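Side-chain contacts in probable ss-1,3-N-acetylglucosaminyltransferase (Staphylococcus aureus subsp. aureus N315, PDB 6H21), which is a probable glycosyltransferase of family 2 with a GT-A-type domain, modelled here with manganese and uridine-diphosphate-N-acetylglucosamine: residues 196-199 / 200-203; 172-175 / 176-180; 88-91 / 92-96. All coordinates share one frame; numbering follows the deposited sequence.

Contact 1: residues 196-199 / 200-203. With UD1 (uridine-diphosphate-N-acetylglucosamine), chain X.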
loop_
_atom_site.group_PDB
_atom_site.type_symbol
_atom_site.label_atom_id
_atom_site.label_comp_id
_atom_site.label_asym_id
_atom_site.label_seq_id
_atom_site.Cartn_x
_atom_site.Cartn_y
_atom_site.Cartn_z
ATOM N N THR C 196 15.685 26.709 9.883
ATOM C CA THR C 196 14.337 26.353 10.336
ATOM C C THR C 196 14.394 25.499 11.616
ATOM O O THR C 196 15.413 24.822 11.924
ATOM C CB THR C 196 13.558 25.645 9.221
ATOM O OG1 THR C 196 14.300 24.506 8.782
ATOM C CG2 THR C 196 13.305 26.543 8.031
ATOM N N ALA C 197 13.284 25.584 12.362
ATOM C CA ALA C 197 12.980 24.828 13.604
ATOM C C ALA C 197 13.855 25.230 14.813
ATOM O O ALA C 197 13.677 24.659 15.901
ATOM C CB ALA C 197 13.069 23.344 13.338
ATOM N N GLU C 198 14.740 26.228 14.678
ATOM C CA GLU C 198 15.596 26.668 15.819
ATOM C C GLU C 198 14.737 27.198 16.972
ATOM O O GLU C 198 15.083 27.038 18.143
ATOM C CB GLU C 198 16.568 27.782 15.435
ATOM C CG GLU C 198 17.447 27.453 14.254
ATOM C CD GLU C 198 18.567 26.473 14.550
ATOM O OE1 GLU C 198 18.357 25.571 15.390
ATOM O OE2 GLU C 198 19.664 26.631 13.957
ATOM N N ASP C 199 13.649 27.879 16.616
ATOM C CA ASP C 199 12.736 28.471 17.578
ATOM C C ASP C 199 11.994 27.355 18.333
ATOM O O ASP C 199 11.855 27.407 19.552
ATOM C CB ASP C 199 11.797 29.471 16.890
ATOM C CG ASP C 199 12.500 30.731 16.400
ATOM O OD1 ASP C 199 13.745 30.748 16.402
ATOM O OD2 ASP C 199 11.796 31.706 16.037
ATOM N N GLN C 200 11.554 26.323 17.606
ATOM C CA GLN C 200 10.957 25.130 18.242
ATOM C C GLN C 200 11.927 24.515 19.262
ATOM O O GLN C 200 11.530 24.142 20.359
ATOM C CB GLN C 200 10.649 24.052 17.202
ATOM C CG GLN C 200 9.492 24.358 16.277
ATOM C CD GLN C 200 9.183 23.159 15.402
ATOM O OE1 GLN C 200 8.808 22.089 15.885
ATOM N NE2 GLN C 200 9.359 23.321 14.097
ATOM N N LEU C 201 13.203 24.399 18.883
ATOM C CA LEU C 201 14.194 23.757 19.709
ATOM C C LEU C 201 14.396 24.555 21.004
ATOM O O LEU C 201 14.479 23.962 22.071
ATOM C CB LEU C 201 15.511 23.615 18.944
ATOM C CG LEU C 201 16.676 23.081 19.778
ATOM C CD1 LEU C 201 16.324 21.756 20.428
ATOM C CD2 LEU C 201 17.936 22.939 18.931
ATOM N N PHE C 202 14.454 25.890 20.889
ATOM C CA PHE C 202 14.616 26.758 22.048
ATOM C C PHE C 202 13.428 26.576 23.004
ATOM O O PHE C 202 13.633 26.375 24.183
ATOM C CB PHE C 202 14.775 28.220 21.628
ATOM C CG PHE C 202 14.967 29.172 22.782
ATOM C CD1 PHE C 202 13.875 29.625 23.509
ATOM C CD2 PHE C 202 16.235 29.588 23.155
ATOM C CE1 PHE C 202 14.046 30.495 24.573
ATOM C CE2 PHE C 202 16.406 30.454 24.218
ATOM C CZ PHE C 202 15.314 30.901 24.934
ATOM N N THR C 203 12.193 26.631 22.486
ATOM C CA THR C 203 11.006 26.497 23.326
ATOM C C THR C 203 10.950 25.108 23.981
ATOM O O THR C 203 10.649 25.006 25.182
ATOM C CB THR C 203 9.721 26.806 22.552
ATOM O OG1 THR C 203 9.792 28.147 22.066
ATOM C CG2 THR C 203 8.483 26.652 23.405
HETATM C "C1'" UD1 X . 8.788 33.329 11.283
HETATM C "C2'" UD1 X . 7.909 32.605 12.308
HETATM C "C3'" UD1 X . 8.072 33.253 13.682
HETATM C "C4'" UD1 X . 9.551 33.285 14.059
HETATM C "C5'" UD1 X . 10.417 33.875 12.943
HETATM C "C6'" UD1 X . 11.913 33.793 13.264
HETATM C "C7'" UD1 X . 5.835 31.587 11.441
HETATM C "C8'" UD1 X . 4.391 31.834 11.094
HETATM N "N2'" UD1 X . 6.511 32.644 11.898
HETATM O "O1'" UD1 X . 8.355 34.693 11.232
HETATM O "O3'" UD1 X . 7.316 32.525 14.661
HETATM O "O4'" UD1 X . 9.704 34.073 15.241
HETATM O "O5'" UD1 X . 10.158 33.237 11.675
HETATM O "O6'" UD1 X . 12.320 32.471 13.605
HETATM O "O7'" UD1 X . 6.348 30.488 11.320
HETATM N N1 UD1 X . 15.845 38.888 11.431
HETATM C C2 UD1 X . 17.186 38.961 11.849
HETATM N N3 UD1 X . 18.186 38.778 10.995
HETATM C C4 UD1 X . 17.949 38.526 9.713
HETATM C C5 UD1 X . 16.634 38.445 9.254
HETATM C C6 UD1 X . 15.569 38.622 10.140
HETATM O O2 UD1 X . 17.473 39.189 13.031
HETATM O O4 UD1 X . 18.935 38.379 8.956
HETATM C C1B UD1 X . 14.812 39.087 12.449
HETATM C C2B UD1 X . 13.667 39.983 12.010
HETATM O "O2'" UD1 X . 14.034 41.356 12.090
HETATM C C3B UD1 X . 12.578 39.579 12.990
HETATM C C4B UD1 X . 12.874 38.108 13.275
HETATM O O4B UD1 X . 14.210 37.847 12.816
HETATM O O3B UD1 X . 12.680 40.338 14.202
HETATM C C5B UD1 X . 11.929 37.168 12.548
HETATM O O5B UD1 X . 11.804 37.602 11.200
HETATM P PA UD1 X . 10.382 37.735 10.479
HETATM O O1A UD1 X . 10.679 38.238 9.103
HETATM O O2A UD1 X . 9.339 38.412 11.365
HETATM O O3A UD1 X . 10.012 36.199 10.364
HETATM P PB UD1 X . 8.562 35.656 9.982
HETATM O O1B UD1 X . 8.697 34.850 8.728
HETATM O O2B UD1 X . 7.495 36.740 10.040
#

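Contact 2: residues 172-175 / 176-180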
loop_
_atom_site.group_PDB
_atom_site.type_symbol
_atom_site.label_atom_id
_atom_site.label_comp_id
_atom_site.label_asym_id
_atom_site.label_seq_id
_atom_site.Cartn_x
_atom_site.Cartn_y
_atom_site.Cartn_z
ATOM N N LEU C 172 4.942 26.542 19.436
ATOM C CA LEU C 172 6.319 26.441 19.839
ATOM C C LEU C 172 7.145 27.659 19.401
ATOM O O LEU C 172 8.377 27.639 19.536
ATOM C CB LEU C 172 6.880 25.152 19.243
ATOM C CG LEU C 172 6.446 23.868 19.931
ATOM C CD1 LEU C 172 7.071 22.674 19.231
ATOM C CD2 LEU C 172 6.784 23.873 21.411
ATOM N N SER C 173 6.504 28.739 18.954
ATOM C CA SER C 173 7.241 30.001 18.705
ATOM C C SER C 173 7.812 30.495 20.039
ATOM O O SER C 173 7.316 30.136 21.103
ATOM C CB SER C 173 6.380 31.069 18.068
ATOM O OG SER C 173 5.618 31.768 19.042
ATOM N N VAL C 174 8.825 31.356 19.967
ATOM C CA VAL C 174 9.392 31.969 21.150
ATOM C C VAL C 174 8.703 33.308 21.460
ATOM O O VAL C 174 9.217 34.074 22.306
ATOM C CB VAL C 174 10.911 32.147 20.995
ATOM C CG1 VAL C 174 11.581 30.803 20.768
ATOM C CG2 VAL C 174 11.247 33.133 19.890
ATOM N N LEU C 175 7.540 33.575 20.840
ATOM C CA LEU C 175 6.854 34.863 21.017
ATOM C C LEU C 175 5.957 34.808 22.270
ATOM O O LEU C 175 4.722 34.807 22.215
ATOM C CB LEU C 175 6.102 35.199 19.731
ATOM C CG LEU C 175 6.953 35.088 18.467
ATOM C CD1 LEU C 175 6.117 35.337 17.231
ATOM C CD2 LEU C 175 8.149 36.043 18.509
ATOM N N LYS C 176 6.646 34.789 23.413
ATOM C CA LYS C 176 6.130 34.377 24.709
ATOM C C LYS C 176 6.989 35.022 25.803
ATOM O O LYS C 176 8.063 35.559 25.518
ATOM C CB LYS C 176 6.220 32.851 24.838
ATOM C CG LYS C 176 5.356 32.054 23.866
ATOM C CD LYS C 176 5.609 30.570 23.925
ATOM C CE LYS C 176 4.602 29.753 23.141
ATOM N NZ LYS C 176 4.590 30.080 21.691
ATOM N N MET C 177 6.548 34.911 27.056
ATOM C CA MET C 177 7.294 35.462 28.194
ATOM C C MET C 177 7.966 34.307 28.959
ATOM O O MET C 177 7.311 33.449 29.492
ATOM C CB MET C 177 6.363 36.271 29.105
ATOM C CG MET C 177 7.072 36.934 30.266
ATOM S SD MET C 177 6.021 38.086 31.187
ATOM C CE MET C 177 5.749 39.353 29.949
ATOM N N PHE C 178 9.304 34.323 28.988
ATOM C CA PHE C 178 10.157 33.282 29.549
ATOM C C PHE C 178 10.908 33.797 30.791
ATOM O O PHE C 178 11.512 34.826 30.736
ATOM C CB PHE C 178 11.236 32.880 28.539
ATOM C CG PHE C 178 10.787 32.185 27.278
ATOM C CD1 PHE C 178 10.404 32.908 26.157
ATOM C CD2 PHE C 178 10.828 30.806 27.182
ATOM C CE1 PHE C 178 10.043 32.266 24.986
ATOM C CE2 PHE C 178 10.460 30.168 26.008
ATOM C CZ PHE C 178 10.071 30.899 24.913
ATOM N N LYS C 179 10.924 33.016 31.873
ATOM C CA LYS C 179 11.683 33.355 33.084
ATOM C C LYS C 179 13.184 33.232 32.788
ATOM O O LYS C 179 13.665 32.200 32.349
ATOM C CB LYS C 179 11.274 32.455 34.254
ATOM C CG LYS C 179 11.983 32.775 35.565
ATOM C CD LYS C 179 11.425 32.028 36.751
ATOM C CE LYS C 179 10.348 32.817 37.464
ATOM N NZ LYS C 179 9.798 32.073 38.618
ATOM N N LYS C 180 13.920 34.307 33.062
ATOM C CA LYS C 180 15.306 34.448 32.625
ATOM C C LYS C 180 16.227 33.446 33.347
ATOM O O LYS C 180 17.200 32.956 32.760
ATOM C CB LYS C 180 15.766 35.896 32.837
ATOM C CG LYS C 180 17.162 36.204 32.307
ATOM C CD LYS C 180 17.266 36.126 30.797
ATOM C CE LYS C 180 18.682 35.995 30.273
ATOM N NZ LYS C 180 19.657 36.840 30.999
#

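Contact 3: residues 88-91 / 92-96. With UD1 (uridine-diphosphate-N-acetylglucosamine), chain X.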
loop_
_atom_site.group_PDB
_atom_site.type_symbol
_atom_site.label_atom_id
_atom_site.label_comp_id
_atom_site.label_asym_id
_atom_site.label_seq_id
_atom_site.Cartn_x
_atom_site.Cartn_y
_atom_site.Cartn_z
ATOM N N GLY C 88 21.903 36.371 9.424
ATOM C CA GLY C 88 20.992 35.740 8.458
ATOM C C GLY C 88 19.648 35.322 9.048
ATOM O O GLY C 88 18.799 34.872 8.299
ATOM N N ASN C 89 19.467 35.427 10.377
ATOM C CA ASN C 89 18.173 35.110 11.069
ATOM C C ASN C 89 18.215 35.580 12.540
ATOM O O ASN C 89 19.185 36.213 12.968
ATOM C CB ASN C 89 17.823 33.628 10.952
ATOM C CG ASN C 89 18.845 32.738 11.620
ATOM O OD1 ASN C 89 19.083 32.848 12.821
ATOM N ND2 ASN C 89 19.451 31.855 10.845
ATOM N N ALA C 90 17.168 35.257 13.316
ATOM C CA ALA C 90 16.949 35.846 14.653
ATOM C C ALA C 90 17.865 35.242 15.736
ATOM O O ALA C 90 18.009 35.846 16.809
ATOM C CB ALA C 90 15.502 35.713 15.049
ATOM N N SER C 91 18.516 34.103 15.465
ATOM C CA SER C 91 19.206 33.348 16.529
ATOM C C SER C 91 20.309 34.174 17.234
ATOM O O SER C 91 20.255 34.344 18.445
ATOM C CB SER C 91 19.702 32.018 16.012
ATOM O OG SER C 91 18.594 31.176 15.713
ATOM N N VAL C 92 21.309 34.683 16.503
ATOM C CA VAL C 92 22.436 35.412 17.132
ATOM C C VAL C 92 21.944 36.715 17.780
ATOM O O VAL C 92 22.273 36.996 18.941
ATOM C CB VAL C 92 23.577 35.664 16.122
ATOM C CG1 VAL C 92 24.612 36.625 16.663
ATOM C CG2 VAL C 92 24.245 34.359 15.700
ATOM N N PRO C 93 21.177 37.576 17.071
ATOM C CA PRO C 93 20.614 38.775 17.690
ATOM C C PRO C 93 19.813 38.477 18.971
ATOM O O PRO C 93 19.922 39.204 19.934
ATOM C CB PRO C 93 19.685 39.390 16.627
ATOM C CG PRO C 93 20.074 38.731 15.308
ATOM C CD PRO C 93 20.818 37.457 15.649
ATOM N N ARG C 94 19.011 37.412 18.970
ATOM C CA ARG C 94 18.254 37.046 20.161
ATOM C C ARG C 94 19.206 36.594 21.275
ATOM O O ARG C 94 18.998 36.961 22.447
ATOM C CB ARG C 94 17.198 35.979 19.848
ATOM C CG ARG C 94 15.953 36.507 19.150
ATOM C CD ARG C 94 15.041 35.359 18.770
ATOM N NE ARG C 94 13.828 35.704 18.041
ATOM C CZ ARG C 94 13.094 34.815 17.372
ATOM N NH1 ARG C 94 13.520 33.566 17.293
ATOM N NH2 ARG C 94 11.953 35.169 16.789
ATOM N N ASN C 95 20.249 35.825 20.919
ATOM C CA ASN C 95 21.274 35.413 21.893
ATOM C C ASN C 95 21.950 36.657 22.482
ATOM O O ASN C 95 22.177 36.720 23.694
ATOM C CB ASN C 95 22.343 34.490 21.297
ATOM C CG ASN C 95 21.879 33.068 21.065
ATOM O OD1 ASN C 95 20.867 32.633 21.613
ATOM N ND2 ASN C 95 22.621 32.334 20.250
ATOM N N THR C 96 22.291 37.628 21.624
ATOM C CA THR C 96 22.940 38.872 22.068
ATOM C C THR C 96 22.074 39.602 23.112
ATOM O O THR C 96 22.595 40.097 24.109
ATOM C CB THR C 96 23.224 39.819 20.897
ATOM O OG1 THR C 96 23.875 39.102 19.850
ATOM C CG2 THR C 96 24.066 41.000 21.316
HETATM C "C1'" UD1 X . 8.788 33.329 11.283
HETATM C "C2'" UD1 X . 7.909 32.605 12.308
HETATM C "C3'" UD1 X . 8.072 33.253 13.682
HETATM C "C4'" UD1 X . 9.551 33.285 14.059
HETATM C "C5'" UD1 X . 10.417 33.875 12.943
HETATM C "C6'" UD1 X . 11.913 33.793 13.264
HETATM C "C7'" UD1 X . 5.835 31.587 11.441
HETATM C "C8'" UD1 X . 4.391 31.834 11.094
HETATM N "N2'" UD1 X . 6.511 32.644 11.898
HETATM O "O1'" UD1 X . 8.355 34.693 11.232
HETATM O "O3'" UD1 X . 7.316 32.525 14.661
HETATM O "O4'" UD1 X . 9.704 34.073 15.241
HETATM O "O5'" UD1 X . 10.158 33.237 11.675
HETATM O "O6'" UD1 X . 12.320 32.471 13.605
HETATM O "O7'" UD1 X . 6.348 30.488 11.320
HETATM N N1 UD1 X . 15.845 38.888 11.431
HETATM C C2 UD1 X . 17.186 38.961 11.849
HETATM N N3 UD1 X . 18.186 38.778 10.995
HETATM C C4 UD1 X . 17.949 38.526 9.713
HETATM C C5 UD1 X . 16.634 38.445 9.254
HETATM C C6 UD1 X . 15.569 38.622 10.140
HETATM O O2 UD1 X . 17.473 39.189 13.031
HETATM O O4 UD1 X . 18.935 38.379 8.956
HETATM C C1B UD1 X . 14.812 39.087 12.449
HETATM C C2B UD1 X . 13.667 39.983 12.010
HETATM O "O2'" UD1 X . 14.034 41.356 12.090
HETATM C C3B UD1 X . 12.578 39.579 12.990
HETATM C C4B UD1 X . 12.874 38.108 13.275
HETATM O O4B UD1 X . 14.210 37.847 12.816
HETATM O O3B UD1 X . 12.680 40.338 14.202
HETATM C C5B UD1 X . 11.929 37.168 12.548
HETATM O O5B UD1 X . 11.804 37.602 11.200
HETATM P PA UD1 X . 10.382 37.735 10.479
HETATM O O1A UD1 X . 10.679 38.238 9.103
HETATM O O2A UD1 X . 9.339 38.412 11.365
HETATM O O3A UD1 X . 10.012 36.199 10.364
HETATM P PB UD1 X . 8.562 35.656 9.982
HETATM O O1B UD1 X . 8.697 34.850 8.728
HETATM O O2B UD1 X . 7.495 36.740 10.040
HETATM O O HOH W 1 21.240 34.285 13.622
#

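Contact 1: residues 196-199 / 200-203
Ala-197 and Gln-200 meet along the first turn of helix 198-207. Ala-197 holds the N-cap position. Its carbonyl O accepts from Leu-201 N at 3.0 Å, and the CB of Gln-200 packs against that same Ala-197 O at 3.4 Å. The next two carbonyls repeat the i to i+4 pattern. Phe-202 N gives its hydrogen to Glu-198 O, and Thr-203 N reaches Asp-199 O at 3.1 Å in a nearly straight bond of 170°.

Glu-198, Leu-201, Phe-202 and Thr-203 are the buried residues, and they have two neighbourhoods. Glu-198 and Leu-201 touch helix 242-256, at Thr-247 and Glu-250. Phe-202 and Thr-203 pack on loop residues: the ring of Phe-202 stacks on Phe-190, and Thr-203 touches Val-174. Glu-198 OE2 accepts from Ser-194 N, while its buried OE1 has no partner in the model.

The looser part is Ala-197 with Gln-200, both partly exposed. Gln-200 turns its CG beside its backbone N (chi1 -71°) and then runs out extended to its amide. This brings NE2 to 3.8 Å from Ala-197 CB, a plain packing contact. The amide oxygen OE1 is hydrogen-bonded to Tyr-274 OH.

Asp-199 is also partly exposed, but it is held at the ligand. Its carboxylate lies at the UD1 pocket, about 9 Å from a bound manganese. Asp-199 OD2 accepts from O6' of UD1 at 2.6 Å, and it also forms a salt bridge with Arg-94 NH1. One oxygen, OD2, therefore takes both bonds, so the sugar part of the ligand and Arg-94 are tied to the same atom in the first turn of the helix.

Contact 2: residues 172-175 / 176-180
The ring of Phe-178 meets Val-174 with its edge. Val-174 CA lies in the plane of the ring, and Val-174 O sits near that plane, 3.3 Å from Phe-178 CE1. Further off in the chain, Phe-202 and Phe-206 each form an edge-to-face pair with Phe-178. Val-174 CB adds apolar packing at 4.1 Å from Phe-178 CE1.

Lys-176 folds back over the turn that precedes it. Its chain stays extended as far as CE and bends only at the last torsion (chi4 61°). That bend brings NZ to Ser-173 O at 2.8 Å, with the donor above the carbonyl plane. NZ also bonds Ala-171 O and Tyr-139 OH, so three oxygens hold this buried ammonium group.

The turn itself combines two motifs. Ser-173 OG accepts from Leu-175 N at 3.2 Å, which makes an ST turn. Leu-175 is the centre of an inverse gamma turn, closed by a weak bond of 2.9 Å from Lys-176 N to Val-174 O. Ser-173 and Leu-175 belong to the UD1 pocket.

From this turn the chain enters strand 177-179, which runs antiparallel to both 105-108 and 134-142. Helix 198-207 packs on Val-174 and Phe-178 through Phe-202 and Thr-203.

Contact 3: residues 88-91 / 92-96
Arg-94 packs its CB against Ala-90 O at 3.1 Å. The same oxygen accepts from Arg-94 N at 2.9 Å. CG sits beside the backbone N (chi1 -77°) and still touches Ala-90 O. From CG to NE the chain is extended. CD passes Ala-90 CB and Ala-90 O, and NE is 3.4 Å from Ala-90 CB. The guanidinium then lies flat over this methyl, which sits beneath the centre of one face. NH1 remains close to the methyl as well. NH2 gives a hydrogen to O4' of UD1 at 2.9 Å (147°), with O4' at the edge and in the plane of the group. NH2 also forms a salt bridge with Asp-110 OD1, part of what is probably the DxD motif of this GT-A-type domain.

Residues 88-90 lead into helix 91-100. Asn-89 caps it: OD1 accepts from Ser-91 N at 3.0 Å, in the carbonyl plane. A water donates to the same OD1 and accepts from Val-92 N at 2.9 Å, so it relays the cap to a second backbone N-H. Ser-91 O takes the bond of Asn-95 N, and Ser-91 OG is held by Lys-191 O.

The ligand runs along this helix start. Ala-90 CB touches the ribose oxygen O4B of UD1 at 3.3 Å, while Pro-93 CG is 3.5 Å from O2 of the uracil. Pro-93 also packs its CD against both Asn-89 O and Ala-90 O, and its ring touches Pro-27 of strand 22-28.

Contacts 1 and 3 both touch UD1. Asp-199 and Arg-94 meet on the sugar, at O6' and O4'; contact 3 also reaches the ribose and the uracil. Their centres are about 12 Å apart, and the salt bridge from Asp-199 OD2 to Arg-94 NH1 joins them at 2.8 Å. Contact 2 touches both. It reaches contact 1 where Thr-203 OG1 meets Leu-172 O at 2.9 Å, and contact 3 by packing, with Val-174 CG2 3.5 Å from Arg-94 NH1. Leu-175 of contact 2 and Arg-94 of contact 3 also touch the probable DxD residues, and their side chains are about 7 and 8 Å from a bound manganese. All three contribute residues to the UD1 pocket.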